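Local coordinates for protein mannitol dehydrogenase (Pseudomonas fluorescens, PDB 1M2W) that binds NAD and D-mannitol and probably catalyses the reversible, NAD-dependent oxidation of mannitol to fructose, at residues T25-A30 against P122-V127; H41-T46 against W58-V63; E293-L298 against T352-T357. All coordinates share one frame; numbering follows the deposited sequence.

Contact 1. Residues T25-A30 against P122-V127; sequences TRQGIA and PEIRIV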
ATOM      1  N   THR A  25       4.336  21.359  18.844  1.00 26.16           N
ATOM      2  CA  THR A  25       4.906  20.130  18.284  1.00 24.63           C
ATOM      3  C   THR A  25       6.234  20.353  17.567  1.00 23.82           C
ATOM      4  O   THR A  25       6.481  21.443  17.035  1.00 24.63           O
ATOM      5  CB  THR A  25       3.936  19.476  17.272  1.00 25.25           C
ATOM      6  OG1 THR A  25       3.728  20.354  16.153  1.00 24.66           O
ATOM      7  CG2 THR A  25       2.619  19.146  17.941  1.00 22.46           C
ATOM      8  N   ARG A  26       7.092  19.336  17.568  1.00 19.79           N
ATOM      9  CA  ARG A  26       8.358  19.409  16.839  1.00 22.79           C
ATOM     10  C   ARG A  26       8.456  18.140  16.009  1.00 20.40           C
ATOM     11  O   ARG A  26       7.864  17.120  16.374  1.00 18.41           O
ATOM     12  CB  ARG A  26       9.531  19.510  17.797  1.00 25.24           C
ATOM     13  CG  ARG A  26       9.467  20.796  18.612  1.00 30.96           C
ATOM     14  CD  ARG A  26       9.499  22.017  17.688  1.00 35.49           C
ATOM     15  NE  ARG A  26       9.550  23.272  18.448  1.00 41.01           N
ATOM     16  CZ  ARG A  26       8.488  23.957  18.873  1.00 42.71           C
ATOM     17  NH1 ARG A  26       7.257  23.533  18.611  1.00 41.99           N
ATOM     18  NH2 ARG A  26       8.660  25.071  19.582  1.00 44.64           N
ATOM     19  N   GLN A  27       9.198  18.183  14.898  1.00 19.53           N
ATOM     20  CA  GLN A  27       9.284  17.002  14.032  1.00 16.18           C
ATOM     21  C   GLN A  27      10.209  15.865  14.470  1.00 17.32           C
ATOM     22  O   GLN A  27      11.306  16.097  14.979  1.00 19.00           O
ATOM     23  CB  GLN A  27       9.679  17.425  12.617  1.00 17.65           C
ATOM     24  CG  GLN A  27       8.652  18.332  11.950  1.00 17.13           C
ATOM     25  CD  GLN A  27       9.188  19.007  10.704  1.00 20.00           C
ATOM     26  OE1 GLN A  27      10.384  18.932  10.400  1.00 20.42           O
ATOM     27  NE2 GLN A  27       8.308  19.700   9.989  1.00 20.63           N
ATOM     28  N   GLY A  28       9.769  14.625  14.252  1.00 14.11           N
ATOM     29  CA  GLY A  28      10.600  13.480  14.576  1.00 13.74           C
ATOM     30  C   GLY A  28      10.552  12.426  13.486  1.00 13.66           C
ATOM     31  O   GLY A  28      11.342  11.499  13.475  1.00 11.66           O
ATOM     32  N   ILE A  29       9.601  12.571  12.572  1.00 11.83           N
ATOM     33  CA  ILE A  29       9.449  11.589  11.492  1.00 12.32           C
ATOM     34  C   ILE A  29       9.446  12.295  10.147  1.00 11.46           C
ATOM     35  O   ILE A  29       8.812  13.355  10.002  1.00 11.63           O
ATOM     36  CB  ILE A  29       8.073  10.834  11.626  1.00 12.40           C
ATOM     37  CG1 ILE A  29       8.011  10.091  12.973  1.00 15.37           C
ATOM     38  CG2 ILE A  29       7.815   9.885  10.414  1.00 12.60           C
ATOM     39  CD1 ILE A  29       6.595   9.570  13.290  1.00 15.29           C
ATOM     40  N   ALA A  30      10.177  11.736   9.182  1.00 10.80           N
ATOM     41  CA  ALA A  30      10.126  12.282   7.822  1.00 11.46           C
ATOM     42  C   ALA A  30       9.462  11.138   7.050  1.00 11.29           C
ATOM     43  O   ALA A  30       9.936   9.995   7.087  1.00 11.89           O
ATOM     44  CB  ALA A  30      11.534  12.551   7.257  1.00 11.95           C
ATOM     45  N   PRO A 122      19.090  15.980  13.354  1.00 16.80           N
ATOM     46  CA  PRO A 122      19.057  15.100  14.518  1.00 17.20           C
ATOM     47  C   PRO A 122      17.675  14.817  15.073  1.00 14.63           C
ATOM     48  O   PRO A 122      17.468  13.743  15.622  1.00 15.15           O
ATOM     49  CB  PRO A 122      19.924  15.835  15.562  1.00 17.47           C
ATOM     50  CG  PRO A 122      20.694  16.804  14.779  1.00 22.78           C
ATOM     51  CD  PRO A 122      19.831  17.225  13.638  1.00 19.27           C
ATOM     52  N   GLU A 123      16.742  15.758  14.950  1.00 15.10           N
ATOM     53  CA  GLU A 123      15.408  15.531  15.527  1.00 18.12           C
ATOM     54  C   GLU A 123      14.615  14.479  14.704  1.00 16.81           C
ATOM     55  O   GLU A 123      13.703  13.844  15.225  1.00 15.46           O
ATOM     56  CB  GLU A 123      14.622  16.842  15.607  1.00 21.23           C
ATOM     57  CG  GLU A 123      14.329  17.463  14.262  1.00 27.46           C
ATOM     58  CD  GLU A 123      15.389  18.454  13.837  1.00 33.11           C
ATOM     59  OE1 GLU A 123      16.578  18.274  14.230  1.00 30.87           O
ATOM     60  OE2 GLU A 123      15.022  19.410  13.098  1.00 35.82           O
ATOM     61  N   ILE A 124      14.985  14.307  13.433  1.00 15.38           N
ATOM     62  CA  ILE A 124      14.308  13.295  12.601  1.00 14.03           C
ATOM     63  C   ILE A 124      14.952  11.960  13.006  1.00 14.71           C
ATOM     64  O   ILE A 124      16.143  11.747  12.773  1.00 15.10           O
ATOM     65  CB  ILE A 124      14.527  13.587  11.105  1.00 12.74           C
ATOM     66  CG1 ILE A 124      13.832  14.905  10.739  1.00 13.32           C
ATOM     67  CG2 ILE A 124      14.054  12.386  10.267  1.00 11.41           C
ATOM     68  CD1 ILE A 124      12.260  14.919  11.000  1.00 12.83           C
ATOM     69  N   ARG A 125      14.158  11.079  13.620  1.00 12.49           N
ATOM     70  CA  ARG A 125      14.631   9.804  14.151  1.00 13.33           C
ATOM     71  C   ARG A 125      14.079   8.580  13.421  1.00 11.85           C
ATOM     72  O   ARG A 125      14.550   7.451  13.595  1.00 12.03           O
ATOM     73  CB  ARG A 125      14.289   9.758  15.661  1.00 15.12           C
ATOM     74  CG  ARG A 125      15.203  10.676  16.537  1.00 17.63           C
ATOM     75  CD  ARG A 125      14.460  11.082  17.815  1.00 21.36           C
ATOM     76  NE  ARG A 125      13.569  12.197  17.494  1.00 26.36           N
ATOM     77  CZ  ARG A 125      12.580  12.644  18.271  1.00 29.35           C
ATOM     78  NH1 ARG A 125      12.332  12.053  19.429  1.00 30.45           N
ATOM     79  NH2 ARG A 125      11.874  13.719  17.903  1.00 30.72           N
ATOM     80  N   ILE A 126      13.061   8.801  12.606  1.00 11.68           N
ATOM     81  CA  ILE A 126      12.469   7.703  11.832  1.00 10.32           C
ATOM     82  C   ILE A 126      12.209   8.219  10.418  1.00 11.19           C
ATOM     83  O   ILE A 126      11.723   9.331  10.250  1.00  8.85           O
ATOM     84  CB  ILE A 126      11.086   7.301  12.390  1.00 11.01           C
ATOM     85  CG1 ILE A 126      11.226   6.679  13.791  1.00 10.17           C
ATOM     86  CG2 ILE A 126      10.378   6.311  11.402  1.00  9.45           C
ATOM     87  CD1 ILE A 126       9.845   6.471  14.467  1.00 12.18           C
ATOM     88  N   VAL A 127      12.611   7.457   9.404  1.00 11.17           N
ATOM     89  CA  VAL A 127      12.226   7.829   8.060  1.00  9.96           C
ATOM     90  C   VAL A 127      11.220   6.730   7.659  1.00 10.00           C
ATOM     91  O   VAL A 127      11.596   5.554   7.582  1.00 12.04           O
ATOM     92  CB  VAL A 127      13.431   7.840   7.084  1.00 11.75           C
ATOM     93  CG1 VAL A 127      12.917   7.999   5.635  1.00 11.68           C
ATOM     94  CG2 VAL A 127      14.321   9.022   7.418  1.00 10.38           C
TER

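Contact 2. Residues H41-T46 against W58-V63; sequences HQAYYT and WSICGV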
ATOM      1  N   HIS A  41      -3.398   6.492   8.220  1.00  9.90           N
ATOM      2  CA  HIS A  41      -2.860   5.432   9.099  1.00 10.93           C
ATOM      3  C   HIS A  41      -1.762   5.954  10.000  1.00 11.94           C
ATOM      4  O   HIS A  41      -2.023   6.245  11.180  1.00 11.25           O
ATOM      5  CB  HIS A  41      -2.412   4.240   8.200  1.00 11.37           C
ATOM      6  CG  HIS A  41      -1.951   3.013   8.941  1.00 11.75           C
ATOM      7  ND1 HIS A  41      -0.627   2.793   9.263  1.00 12.71           N
ATOM      8  CD2 HIS A  41      -2.624   1.910   9.363  1.00 15.23           C
ATOM      9  CE1 HIS A  41      -0.500   1.609   9.840  1.00  9.99           C
ATOM     10  NE2 HIS A  41      -1.700   1.051   9.916  1.00 12.95           N
ATOM     11  N   GLN A  42      -0.534   6.121   9.499  1.00 10.81           N
ATOM     12  CA  GLN A  42       0.495   6.618  10.394  1.00 10.32           C
ATOM     13  C   GLN A  42       0.237   8.003  10.960  1.00 11.39           C
ATOM     14  O   GLN A  42       0.509   8.260  12.142  1.00 11.05           O
ATOM     15  CB  GLN A  42       1.890   6.646   9.710  1.00 12.20           C
ATOM     16  CG  GLN A  42       2.325   5.247   9.193  1.00 13.05           C
ATOM     17  CD  GLN A  42       1.945   5.043   7.734  1.00 16.87           C
ATOM     18  OE1 GLN A  42       2.581   5.834   6.858  1.00 14.30           O
ATOM     19  NE2 GLN A  42       1.092   4.186   7.383  1.00 11.59           N
ATOM     20  N   ALA A  43      -0.234   8.918  10.124  1.00  9.78           N
ATOM     21  CA  ALA A  43      -0.480  10.270  10.619  1.00 10.71           C
ATOM     22  C   ALA A  43      -1.638  10.232  11.609  1.00 11.63           C
ATOM     23  O   ALA A  43      -1.662  10.971  12.585  1.00 13.36           O
ATOM     24  CB  ALA A  43      -0.817  11.217   9.454  1.00 10.37           C
ATOM     25  N   TYR A  44      -2.608   9.369  11.335  1.00 12.01           N
ATOM     26  CA  TYR A  44      -3.783   9.238  12.212  1.00 13.85           C
ATOM     27  C   TYR A  44      -3.376   8.765  13.640  1.00 12.47           C
ATOM     28  O   TYR A  44      -3.778   9.346  14.653  1.00 13.95           O
ATOM     29  CB  TYR A  44      -4.712   8.221  11.583  1.00 13.17           C
ATOM     30  CG  TYR A  44      -5.716   7.642  12.559  1.00 14.15           C
ATOM     31  CD1 TYR A  44      -6.815   8.389  12.982  1.00 14.85           C
ATOM     32  CD2 TYR A  44      -5.536   6.357  13.063  1.00 14.50           C
ATOM     33  CE1 TYR A  44      -7.725   7.862  13.885  1.00 19.76           C
ATOM     34  CE2 TYR A  44      -6.428   5.828  13.979  1.00 19.88           C
ATOM     35  CZ  TYR A  44      -7.516   6.586  14.374  1.00 21.37           C
ATOM     36  OH  TYR A  44      -8.436   6.036  15.260  1.00 30.72           O
ATOM     37  N   TYR A  45      -2.590   7.699  13.709  1.00 12.55           N
ATOM     38  CA  TYR A  45      -2.159   7.196  15.027  1.00 11.76           C
ATOM     39  C   TYR A  45      -1.254   8.189  15.741  1.00 12.56           C
ATOM     40  O   TYR A  45      -1.253   8.273  16.986  1.00 13.07           O
ATOM     41  CB  TYR A  45      -1.388   5.887  14.853  1.00 11.52           C
ATOM     42  CG  TYR A  45      -2.238   4.649  14.661  1.00 11.83           C
ATOM     43  CD1 TYR A  45      -2.226   3.946  13.444  1.00 12.17           C
ATOM     44  CD2 TYR A  45      -2.999   4.120  15.726  1.00 11.74           C
ATOM     45  CE1 TYR A  45      -2.934   2.734  13.297  1.00 11.49           C
ATOM     46  CE2 TYR A  45      -3.710   2.887  15.577  1.00 12.77           C
ATOM     47  CZ  TYR A  45      -3.664   2.218  14.366  1.00 12.32           C
ATOM     48  OH  TYR A  45      -4.308   1.003  14.194  1.00 14.13           O
ATOM     49  N   THR A  46      -0.434   8.912  14.975  1.00 11.83           N
ATOM     50  CA  THR A  46       0.481   9.870  15.604  1.00 13.14           C
ATOM     51  C   THR A  46      -0.338  11.032  16.178  1.00 14.60           C
ATOM     52  O   THR A  46      -0.082  11.492  17.315  1.00 13.43           O
ATOM     53  CB  THR A  46       1.547  10.326  14.591  1.00 14.24           C
ATOM     54  OG1 THR A  46       2.244   9.164  14.135  1.00 12.40           O
ATOM     55  CG2 THR A  46       2.550  11.295  15.237  1.00 14.39           C
ATOM     56  N   TRP A  58       7.032  14.222  17.895  1.00 16.04           N
ATOM     57  CA  TRP A  58       7.025  13.260  16.787  1.00 13.97           C
ATOM     58  C   TRP A  58       6.170  13.694  15.594  1.00 13.71           C
ATOM     59  O   TRP A  58       5.542  12.859  14.921  1.00 12.35           O
ATOM     60  CB  TRP A  58       6.560  11.888  17.297  1.00 14.26           C
ATOM     61  CG  TRP A  58       7.601  11.215  18.154  1.00 13.12           C
ATOM     62  CD1 TRP A  58       7.626  11.140  19.527  1.00 16.73           C
ATOM     63  CD2 TRP A  58       8.795  10.556  17.692  1.00 16.24           C
ATOM     64  NE1 TRP A  58       8.773  10.467  19.949  1.00 15.58           N
ATOM     65  CE2 TRP A  58       9.502  10.099  18.846  1.00 16.29           C
ATOM     66  CE3 TRP A  58       9.342  10.309  16.415  1.00 13.14           C
ATOM     67  CZ2 TRP A  58      10.720   9.408  18.760  1.00 16.14           C
ATOM     68  CZ3 TRP A  58      10.574   9.611  16.330  1.00 15.80           C
ATOM     69  CH2 TRP A  58      11.239   9.170  17.490  1.00 16.29           C
ATOM     70  N   SER A  59       6.119  15.004  15.356  1.00 11.78           N
ATOM     71  CA  SER A  59       5.380  15.539  14.219  1.00 12.94           C
ATOM     72  C   SER A  59       6.029  14.981  12.927  1.00 13.48           C
ATOM     73  O   SER A  59       7.217  14.616  12.909  1.00 13.99           O
ATOM     74  CB  SER A  59       5.429  17.073  14.193  1.00 15.60           C
ATOM     75  OG  SER A  59       4.681  17.592  13.087  1.00 16.63           O
ATOM     76  N   ILE A  60       5.245  14.943  11.862  1.00 12.57           N
ATOM     77  CA  ILE A  60       5.727  14.401  10.591  1.00 11.64           C
ATOM     78  C   ILE A  60       6.042  15.477   9.564  1.00 13.09           C
ATOM     79  O   ILE A  60       5.255  16.417   9.367  1.00 13.13           O
ATOM     80  CB  ILE A  60       4.624  13.480   9.976  1.00 12.93           C
ATOM     81  CG1 ILE A  60       4.393  12.271  10.875  1.00 11.28           C
ATOM     82  CG2 ILE A  60       5.024  13.032   8.538  1.00 13.18           C
ATOM     83  CD1 ILE A  60       3.004  11.639  10.696  1.00 12.48           C
ATOM     84  N   CYS A  61       7.220  15.348   8.946  1.00 11.33           N
ATOM     85  CA  CYS A  61       7.576  16.193   7.804  1.00 12.48           C
ATOM     86  C   CYS A  61       7.360  15.283   6.584  1.00 10.68           C
ATOM     87  O   CYS A  61       8.059  14.285   6.426  1.00 13.95           O
ATOM     88  CB  CYS A  61       9.040  16.591   7.822  1.00 12.81           C
ATOM     89  SG  CYS A  61       9.423  17.790   6.480  1.00 15.46           S
ATOM     90  N   GLY A  62       6.417  15.630   5.719  1.00 11.08           N
ATOM     91  CA  GLY A  62       6.165  14.825   4.528  1.00 11.65           C
ATOM     92  C   GLY A  62       7.287  15.059   3.523  1.00 13.66           C
ATOM     93  O   GLY A  62       7.962  16.096   3.572  1.00 12.48           O
ATOM     94  N   VAL A  63       7.466  14.104   2.624  1.00 12.30           N
ATOM     95  CA  VAL A  63       8.504  14.184   1.594  1.00 13.79           C
ATOM     96  C   VAL A  63       7.897  13.722   0.284  1.00 13.26           C
ATOM     97  O   VAL A  63       7.317  12.645   0.232  1.00 13.39           O
ATOM     98  CB  VAL A  63       9.686  13.252   1.931  1.00 11.58           C
ATOM     99  CG1 VAL A  63      10.730  13.212   0.750  1.00 12.77           C
ATOM    100  CG2 VAL A  63      10.374  13.776   3.197  1.00 11.93           C
TER

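Contact 3. Residues E293-L298 against T352-T357; sequences EMKIGL and TDYKQT. With MTL (D-mannitol), chain D.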
ATOM      1  N   GLU A 293       1.044 -12.568   6.778  1.00 12.02           N
ATOM      2  CA  GLU A 293       0.574 -13.594   5.848  1.00 13.55           C
ATOM      3  C   GLU A 293      -0.941 -13.648   5.856  1.00 12.01           C
ATOM      4  O   GLU A 293      -1.554 -13.886   4.810  1.00 11.75           O
ATOM      5  CB  GLU A 293       1.135 -14.966   6.217  1.00 13.38           C
ATOM      6  CG  GLU A 293       2.647 -14.950   6.142  1.00 17.71           C
ATOM      7  CD  GLU A 293       3.254 -16.325   6.066  1.00 25.54           C
ATOM      8  OE1 GLU A 293       2.639 -17.330   6.536  1.00 27.38           O
ATOM      9  OE2 GLU A 293       4.386 -16.393   5.541  1.00 28.23           O
HETATM   10  N   MSE A 294      -1.521 -13.415   7.034  1.00 13.38           N
HETATM   11  CA  MSE A 294      -2.985 -13.429   7.188  1.00 12.20           C
HETATM   12  C   MSE A 294      -3.613 -12.271   6.406  1.00 10.32           C
HETATM   13  O   MSE A 294      -4.495 -12.454   5.543  1.00 11.64           O
HETATM   14  CB  MSE A 294      -3.352 -13.251   8.670  1.00 11.58           C
HETATM   15  CG  MSE A 294      -4.886 -13.151   8.917  1.00 12.55           C
HETATM   16 SE   MSE A 294      -5.282 -12.481  10.662  1.00 17.02          SE
HETATM   17  CE  MSE A 294      -4.568 -10.646  10.458  1.00 13.90           C
ATOM     18  N   LYS A 295      -3.180 -11.059   6.722  1.00  9.45           N
ATOM     19  CA  LYS A 295      -3.779  -9.890   6.078  1.00 10.17           C
ATOM     20  C   LYS A 295      -3.469  -9.755   4.592  1.00 10.86           C
ATOM     21  O   LYS A 295      -4.355  -9.479   3.765  1.00 11.70           O
ATOM     22  CB  LYS A 295      -3.415  -8.614   6.876  1.00 10.64           C
ATOM     23  CG  LYS A 295      -4.144  -7.327   6.404  1.00  9.82           C
ATOM     24  CD  LYS A 295      -3.187  -6.559   5.449  1.00  8.70           C
ATOM     25  CE  LYS A 295      -3.910  -5.393   4.727  1.00 12.04           C
ATOM     26  NZ  LYS A 295      -2.838  -4.586   3.938  1.00 12.45           N
ATOM     27  N   ILE A 296      -2.223  -9.953   4.200  1.00 10.80           N
ATOM     28  CA  ILE A 296      -1.957  -9.843   2.785  1.00 10.39           C
ATOM     29  C   ILE A 296      -2.564 -10.980   1.973  1.00 11.00           C
ATOM     30  O   ILE A 296      -3.133 -10.748   0.905  1.00 12.23           O
ATOM     31  CB  ILE A 296      -0.417  -9.749   2.509  1.00 10.43           C
ATOM     32  CG1 ILE A 296       0.113  -8.442   3.142  1.00 13.50           C
ATOM     33  CG2 ILE A 296      -0.169  -9.866   0.967  1.00 11.22           C
ATOM     34  CD1 ILE A 296       1.649  -8.209   2.998  1.00 18.22           C
ATOM     35  N   GLY A 297      -2.475 -12.213   2.485  1.00 10.70           N
ATOM     36  CA  GLY A 297      -3.019 -13.331   1.747  1.00 10.11           C
ATOM     37  C   GLY A 297      -4.546 -13.290   1.636  1.00 10.31           C
ATOM     38  O   GLY A 297      -5.086 -13.589   0.578  1.00 11.17           O
ATOM     39  N   LEU A 298      -5.223 -12.926   2.720  1.00 11.17           N
ATOM     40  CA  LEU A 298      -6.694 -12.897   2.681  1.00 10.02           C
ATOM     41  C   LEU A 298      -7.266 -11.585   2.203  1.00 10.48           C
ATOM     42  O   LEU A 298      -8.157 -11.591   1.351  1.00 12.21           O
ATOM     43  CB  LEU A 298      -7.278 -13.187   4.064  1.00 11.13           C
ATOM     44  CG  LEU A 298      -7.000 -14.600   4.599  1.00 12.38           C
ATOM     45  CD1 LEU A 298      -7.328 -14.585   6.097  1.00 12.09           C
ATOM     46  CD2 LEU A 298      -7.829 -15.690   3.872  1.00 11.11           C
ATOM     47  N   THR A 352     -11.790 -17.547  11.230  1.00 15.65           N
ATOM     48  CA  THR A 352     -13.151 -17.583  10.699  1.00 17.46           C
ATOM     49  C   THR A 352     -13.786 -16.202  10.908  1.00 14.47           C
ATOM     50  O   THR A 352     -14.418 -15.677  10.000  1.00 15.01           O
ATOM     51  CB  THR A 352     -14.018 -18.676  11.411  1.00 19.64           C
ATOM     52  OG1 THR A 352     -13.505 -19.970  11.080  1.00 17.94           O
ATOM     53  CG2 THR A 352     -15.464 -18.572  10.960  1.00 20.29           C
ATOM     54  N   ASP A 353     -13.625 -15.625  12.102  1.00 14.01           N
ATOM     55  CA  ASP A 353     -14.200 -14.298  12.374  1.00 15.05           C
ATOM     56  C   ASP A 353     -13.558 -13.229  11.474  1.00 15.39           C
ATOM     57  O   ASP A 353     -14.227 -12.326  10.945  1.00 12.79           O
ATOM     58  CB  ASP A 353     -13.978 -13.888  13.836  1.00 14.86           C
ATOM     59  CG  ASP A 353     -14.851 -14.709  14.824  1.00 17.96           C
ATOM     60  OD1 ASP A 353     -15.856 -15.310  14.378  1.00 16.46           O
ATOM     61  OD2 ASP A 353     -14.516 -14.724  16.026  1.00 17.20           O
ATOM     62  N   TYR A 354     -12.246 -13.337  11.336  1.00 14.77           N
ATOM     63  CA  TYR A 354     -11.495 -12.375  10.535  1.00 13.60           C
ATOM     64  C   TYR A 354     -11.971 -12.396   9.069  1.00 12.45           C
ATOM     65  O   TYR A 354     -12.213 -11.346   8.454  1.00 13.04           O
ATOM     66  CB  TYR A 354      -9.981 -12.712  10.594  1.00 12.64           C
ATOM     67  CG  TYR A 354      -9.116 -11.655   9.877  1.00 12.88           C
ATOM     68  CD1 TYR A 354      -8.803 -10.441  10.489  1.00 14.50           C
ATOM     69  CD2 TYR A 354      -8.599 -11.901   8.600  1.00 13.91           C
ATOM     70  CE1 TYR A 354      -7.973  -9.496   9.834  1.00 14.28           C
ATOM     71  CE2 TYR A 354      -7.785 -10.985   7.960  1.00 13.72           C
ATOM     72  CZ  TYR A 354      -7.470  -9.807   8.565  1.00 15.24           C
ATOM     73  OH  TYR A 354      -6.620  -8.935   7.933  1.00 13.50           O
ATOM     74  N   LYS A 355     -12.123 -13.579   8.502  1.00 12.37           N
ATOM     75  CA  LYS A 355     -12.565 -13.654   7.108  1.00 14.30           C
ATOM     76  C   LYS A 355     -13.919 -12.996   6.938  1.00 14.47           C
ATOM     77  O   LYS A 355     -14.188 -12.287   5.941  1.00 12.35           O
ATOM     78  CB  LYS A 355     -12.609 -15.106   6.630  1.00 12.01           C
ATOM     79  CG  LYS A 355     -11.181 -15.654   6.389  1.00 11.43           C
ATOM     80  CD  LYS A 355     -11.229 -17.042   5.841  1.00 14.86           C
ATOM     81  CE  LYS A 355     -11.509 -18.040   6.991  1.00 17.01           C
ATOM     82  NZ  LYS A 355     -11.386 -19.441   6.458  1.00 15.22           N
ATOM     83  N   GLN A 356     -14.784 -13.212   7.930  1.00 14.49           N
ATOM     84  CA  GLN A 356     -16.111 -12.600   7.841  1.00 15.97           C
ATOM     85  C   GLN A 356     -15.979 -11.084   7.923  1.00 14.59           C
ATOM     86  O   GLN A 356     -16.717 -10.354   7.256  1.00 15.42           O
ATOM     87  CB  GLN A 356     -17.029 -13.084   8.984  1.00 17.37           C
ATOM     88  CG  GLN A 356     -18.464 -12.436   8.977  1.00 19.00           C
ATOM     89  CD  GLN A 356     -19.234 -12.662   7.666  1.00 21.25           C
ATOM     90  OE1 GLN A 356     -19.382 -13.806   7.197  1.00 22.76           O
ATOM     91  NE2 GLN A 356     -19.732 -11.572   7.064  1.00 20.45           N
ATOM     92  N   THR A 357     -15.068 -10.585   8.750  1.00 13.84           N
ATOM     93  CA  THR A 357     -14.946  -9.126   8.815  1.00 14.84           C
ATOM     94  C   THR A 357     -14.420  -8.561   7.489  1.00 14.45           C
ATOM     95  O   THR A 357     -14.703  -7.407   7.174  1.00 12.45           O
ATOM     96  CB  THR A 357     -14.056  -8.600   9.968  1.00 16.66           C
ATOM     97  OG1 THR A 357     -12.666  -8.907   9.718  1.00 21.86           O
ATOM     98  CG2 THR A 357     -14.505  -9.193  11.289  1.00 13.42           C
TER
HETATM   99  O1  MTL D5600      -5.356  -2.223   4.235  1.00 12.24           O
HETATM  100  C1  MTL D5600      -6.019  -2.546   2.996  1.00 13.51           C
HETATM  101  C2  MTL D5600      -5.077  -2.142   1.863  1.00 13.99           C
HETATM  102  O2  MTL D5600      -3.812  -2.856   1.944  1.00 14.40           O
HETATM  103  C3  MTL D5600      -5.751  -2.350   0.502  1.00 10.49           C
HETATM  104  O3  MTL D5600      -6.803  -1.348   0.379  1.00 11.27           O
HETATM  105  C4  MTL D5600      -4.721  -2.165  -0.641  1.00 10.73           C
HETATM  106  O4  MTL D5600      -4.433  -0.775  -0.825  1.00 11.76           O
HETATM  107  C5  MTL D5600      -5.291  -2.723  -1.946  1.00 11.30           C
HETATM  108  O5  MTL D5600      -5.456  -4.137  -1.843  1.00 12.36           O
HETATM  109  C6  MTL D5600      -4.353  -2.390  -3.167  1.00 11.64           C
HETATM  110  O6  MTL D5600      -4.811  -3.143  -4.288  1.00 12.55           O

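Contact 1. Residues T25-A30 against P122-V127
Parallel pairing of Ile29 with Ile126 and of Ala30 with Val127 joins two neighbouring strands of the Rossmann-type sheet, 27-32 and 126-129. Gly28 O accepts a hydrogen bond from Arg125 N (2.9 Å) and a weak one from Ile126 N. One step on, Ala30 N reaches Ile126 O at 3.1 Å. In the loop leading to strand 126-129, Glu123 O receives a CA-H...O contact of 3.2 Å from Gly28 CA. Glu123 O is also gripped side-on by the guanidinium group of Arg125, from NE at 2.8 Å and NH2 at 3.2 Å, and lies in the guanidinium plane. A bend at chi3 (-81°) folds the arginine back over its own segment and brings NH2 to 3.6 Å from Gly28 CA, where a side chain on the glycine would collide with it. Putting a leucine at Arg125 would probably leave Glu123 O without both of these donors and Asp57 without its salt-bridge mate. Ile29 and Ile126 run side by side on one face of the sheet; on the other, Ala30 CB packs 3.9 Å from Ile124 CG2. Leu119 of helix 112-119 covers the Ala30 and Val127 face, Trp58 touches Ile29, and strand 59-64 continues the sheet beyond strand 27-32.

Contact 2. Residues H41-T46 against W58-V63
Ile60 and Thr46 carry the close part of this helix-on-strand contact, in which helix 42-46 runs nearly antiparallel to strand 59-63 with the axes 9.4 Å apart. Ile60 CD1 butts against the helix backbone at Ala43 CA (3.7 Å) and touches Ala43 CB at 4.0 Å, and His38 of helix 36-40 packs on both residues. One turn along, the methyl CG2 of Thr46 presses on Trp58 O at 3.4 Å, and this buried carbonyl oxygen has no polar partner in the model. With chi1 at -58°, Thr46 turns that methyl to the strand and its hydroxyl back to the helix, where OG1 gives a hydrogen bond of 2.8 Å to Gln42 O. Thr46 N reaches the same oxygen from the opposite face of the carbonyl plane, and Trp277 NE1 also bonds to OG1. The other end is loose: the nearest approach of Gln42 to Ile60 CD1 is by its O, at 4.4 Å, and its amide turns aside, NE2 bonding to His41 ND1 at 2.9 Å. The arrangement is that of a beta-alpha-beta unit of a Rossmann fold, the strands 27-32 and 59-64 being parallel neighbours and the helical connection holding the NAD-binding residues Gly36 and Phe37.

Contact 3. Residues E293-L298 against T352-T357
Met294, present as selenomethionine, lies flat over one face of the Tyr354 ring. Its SE atom sits 3.8 Å from the ring centroid and only 3° off the ring normal, a Met-aromatic contact centred on the ring. The terminal methyl also stays over the face, CE 3.6 Å from Tyr354 CZ in a CH-pi contact, while CG, on the same face, lies toward the CE2 side, 3.7 Å from Tyr354 CE2. The tyrosine comes from the opposite direction, its ring carried out from helix 352-357 with CG anti to the backbone N (chi1 -175°). This reach lays its hydroxyl against the aliphatic base of Lys295, Tyr354 OH standing 3.3 Å from Lys295 CG. Leu298 CD1 meets the ring at its edge, 3.9 Å from Tyr354 CD2, and the same methyl touches the stem of Lys355 at CG, 4.0 Å away. Beyond that stem, Lys355 NZ forms a salt bridge with Asp336. The two helix segments cross at -41° with their axes 11.5 Å apart, a separation bridged mainly by the tyrosine ring.

Past the tyrosine hydroxyl, Lys295 bends at chi2 and leads away to the substrate, where NZ gives a 2.8 Å hydrogen bond to O2 of the D-mannitol. Asn300 OD1 and Val229 O also bond to NZ and so help to fix its place. Tyr354 further touches Asp230, itself a mannitol ligand, and therefore belongs to the second shell of the sugar-alcohol site. Helix 289-313 supplies Lys295, Asn300 and His303 to that site, which Asp230, Arg231, Arg373 and Lys381 complete: a substrate pocket between the dinucleotide-binding domain and the helical C-terminal domain, consistent with the active site of the mannitol dehydrogenase family.

In the fold
Contacts 1 and 2 share one sheet of the Rossmann domain, their centres 10 Å apart. Strand 27-32 of contact 1 is the neighbour of strand 59-64 of contact 2, tied to it through Ile29 O and Cys61 N, 2.8 Å apart, a probable hydrogen bond. Along the chain, contact 2 is nested within the loop that contact 1 closes. Contact 3 follows both, in the mostly helical C-terminal domain, its centre 27 Å from that of contact 2 and 34 Å from that of contact 1. NAD and mannitol lie between the two regions: the Rossmann domain, through helix 36-40 and the loops after its strands, provides the cofactor side, and helix 289-313 brings residues to the substrate.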